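Local coordinates for protein aryl esterase (PDB 2Q0Q) that hydrolyses aryl esters and catalyses acyl transfer to alcohols in water, as an oligomeric enzyme of the SGNH hydrolase clan, at residues G36-Q41 and E210-L215. Numbering follows the deposited sequence.
Sequences GVLAQQ and EQVRSL
Arg213 reaches from the last turns of helix 198-215 to the backbone of Gln41, near the end of helix 34-42, and makes the polar half of this contact. Its chain runs extended from CG to NE and delivers the guanidinium edge-on, with Gln41 O lying in the plane of the group. The bond from Arg213 NH2 to Gln41 O is short, 2.6 Å, yet strongly bent, with an angle of 125° at the hydrogen, and counts as weak. A water reinforces it: Arg213 NH2 donates to this water at 2.9 Å, and the water in turn donates to Gln41 OE1 at 2.5 Å. A bend at chi2 (-71°) brings OE1 of the Gln41 amide to this water. One nitrogen of the guanidinium thus serves both the main chain and, through water, the side chain of the same glutamine, whose side chain also touches Val206 and Ala209.

Nearer the sheet than this polar bridge, the contact is apolar and slight. Leu38 CD1 meets Val212 CG2 at 4.1 Å, the two side chains approaching at a slant. Leu38 holds CG opposite the main-chain nitrogen (chi1 180°), which carries CD1 to Val212, while the CB of Val212 already points at the neighbouring helix. Both residues are buried and both rest on Ile88 of strand 86-90; Leu38 also touches Cys7, and Val212 touches Ile5, on strand 3-9.

The two helices therefore lie side by side on one face of the parallel sheet, joined by hydrophobic contact next to the strands and by a weak direct hydrogen bond and a water bridge farther out, an arrangement characteristic of the three-layer alpha/beta/alpha fold of SGNH hydrolases.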
loop_
_atom_site.group_PDB
_atom_site.type_symbol
_atom_site.label_atom_id
_atom_site.label_comp_id
_atom_site.label_asym_id
_atom_site.label_seq_id
_atom_site.Cartn_x
_atom_site.Cartn_y
_atom_site.Cartn_z
ATOM N N GLY G 36 21.741 -30.859 -15.256
ATOM C CA GLY G 36 22.742 -31.279 -16.235
ATOM C C GLY G 36 22.641 -32.749 -16.580
ATOM O O GLY G 36 22.705 -33.098 -17.756
ATOM N N VAL G 37 22.470 -33.598 -15.559
ATOM C CA VAL G 37 22.241 -35.035 -15.750
ATOM C C VAL G 37 20.979 -35.267 -16.583
ATOM O O VAL G 37 20.976 -36.111 -17.495
ATOM C CB VAL G 37 22.117 -35.772 -14.410
ATOM C CG1 VAL G 37 21.709 -37.209 -14.661
ATOM C CG2 VAL G 37 23.430 -35.670 -13.642
ATOM N N LEU G 38 19.940 -34.452 -16.318
ATOM C CA LEU G 38 18.724 -34.485 -17.124
ATOM C C LEU G 38 19.050 -34.197 -18.590
ATOM O O LEU G 38 18.622 -34.927 -19.475
ATOM C CB LEU G 38 17.677 -33.488 -16.588
ATOM C CG LEU G 38 16.336 -33.381 -17.325
ATOM C CD1 LEU G 38 15.564 -34.667 -17.363
ATOM C CD2 LEU G 38 15.504 -32.319 -16.656
ATOM N N ALA G 39 19.822 -33.138 -18.833
ATOM C CA ALA G 39 20.150 -32.721 -20.196
ATOM C C ALA G 39 20.944 -33.798 -20.947
ATOM O O ALA G 39 20.658 -34.077 -22.125
ATOM C CB ALA G 39 20.911 -31.397 -20.166
ATOM N N GLN G 40 21.945 -34.371 -20.254
ATOM C CA GLN G 40 22.769 -35.499 -20.752
ATOM C C GLN G 40 21.890 -36.666 -21.157
ATOM O O GLN G 40 22.019 -37.227 -22.251
ATOM C CB GLN G 40 23.700 -36.060 -19.661
ATOM C CG GLN G 40 24.901 -35.235 -19.256
ATOM C CD GLN G 40 25.563 -35.808 -17.982
ATOM O OE1 GLN G 40 25.700 -37.032 -17.829
ATOM N NE2 GLN G 40 25.956 -34.923 -17.065
ATOM N N GLN G 41 21.021 -37.047 -20.229
ATOM C CA GLN G 41 20.196 -38.229 -20.390
ATOM C C GLN G 41 19.197 -38.053 -21.524
ATOM O O GLN G 41 18.924 -38.999 -22.252
ATOM C CB GLN G 41 19.480 -38.563 -19.078
ATOM C CG GLN G 41 20.417 -39.058 -17.980
ATOM C CD GLN G 41 20.958 -40.443 -18.243
ATOM O OE1 GLN G 41 20.207 -41.399 -18.415
ATOM N NE2 GLN G 41 22.274 -40.559 -18.255
ATOM N N GLU G 210 13.306 -39.923 -17.626
ATOM C CA GLU G 210 12.212 -40.808 -18.006
ATOM C C GLU G 210 10.850 -40.089 -17.965
ATOM O O GLU G 210 10.004 -40.268 -18.841
ATOM C CB GLU G 210 12.229 -42.054 -17.087
ATOM C CG GLU G 210 11.161 -43.083 -17.411
ATOM C CD GLU G 210 9.825 -42.842 -16.688
ATOM O OE1 GLU G 210 9.824 -42.181 -15.611
ATOM O OE2 GLU G 210 8.767 -43.218 -17.342
ATOM N N GLN G 211 10.648 -39.270 -16.939
ATOM C CA GLN G 211 9.396 -38.556 -16.796
ATOM C C GLN G 211 9.185 -37.612 -17.984
ATOM O O GLN G 211 8.098 -37.583 -18.550
ATOM C CB GLN G 211 9.392 -37.757 -15.496
ATOM C CG GLN G 211 9.306 -38.633 -14.270
ATOM C CD GLN G 211 7.897 -39.111 -14.061
ATOM O OE1 GLN G 211 7.014 -38.303 -13.738
ATOM N NE2 GLN G 211 7.654 -40.399 -14.312
ATOM N N VAL G 212 10.222 -36.847 -18.345
ATOM C CA VAL G 212 10.156 -35.927 -19.484
ATOM C C VAL G 212 9.815 -36.641 -20.785
ATOM O O VAL G 212 8.921 -36.214 -21.519
ATOM C CB VAL G 212 11.473 -35.163 -19.652
ATOM C CG1 VAL G 212 11.502 -34.406 -20.999
ATOM C CG2 VAL G 212 11.638 -34.175 -18.512
ATOM N N ARG G 213 10.521 -37.721 -21.090
ATOM C CA ARG G 213 10.226 -38.432 -22.320
ATOM C C ARG G 213 8.805 -38.981 -22.300
ATOM O O ARG G 213 8.165 -39.094 -23.338
ATOM C CB ARG G 213 11.190 -39.587 -22.528
ATOM C CG ARG G 213 12.625 -39.200 -22.789
ATOM C CD ARG G 213 13.451 -40.465 -22.935
ATOM N NE ARG G 213 14.870 -40.220 -22.695
ATOM C CZ ARG G 213 15.550 -40.578 -21.603
ATOM N NH1 ARG G 213 14.998 -41.251 -20.583
ATOM N NH2 ARG G 213 16.828 -40.275 -21.540
ATOM N N SER G 214 8.320 -39.349 -21.116
ATOM C CA SER G 214 6.999 -39.930 -20.991
ATOM C C SER G 214 5.872 -38.932 -21.285
ATOM O O SER G 214 4.814 -39.315 -21.793
ATOM C CB SER G 214 6.828 -40.513 -19.587
ATOM O OG SER G 214 5.462 -40.573 -19.263
ATOM N N LEU G 215 6.114 -37.664 -20.946
ATOM C CA LEU G 215 5.117 -36.602 -21.079
ATOM C C LEU G 215 5.099 -35.918 -22.441
ATOM O O LEU G 215 4.102 -35.287 -22.809
ATOM C CB LEU G 215 5.352 -35.537 -20.012
ATOM C CG LEU G 215 5.019 -35.989 -18.601
ATOM C CD1 LEU G 215 5.389 -34.921 -17.596
ATOM C CD2 LEU G 215 3.533 -36.394 -18.486
HETATM O O HOH W 1 18.136 -41.976 -19.662
#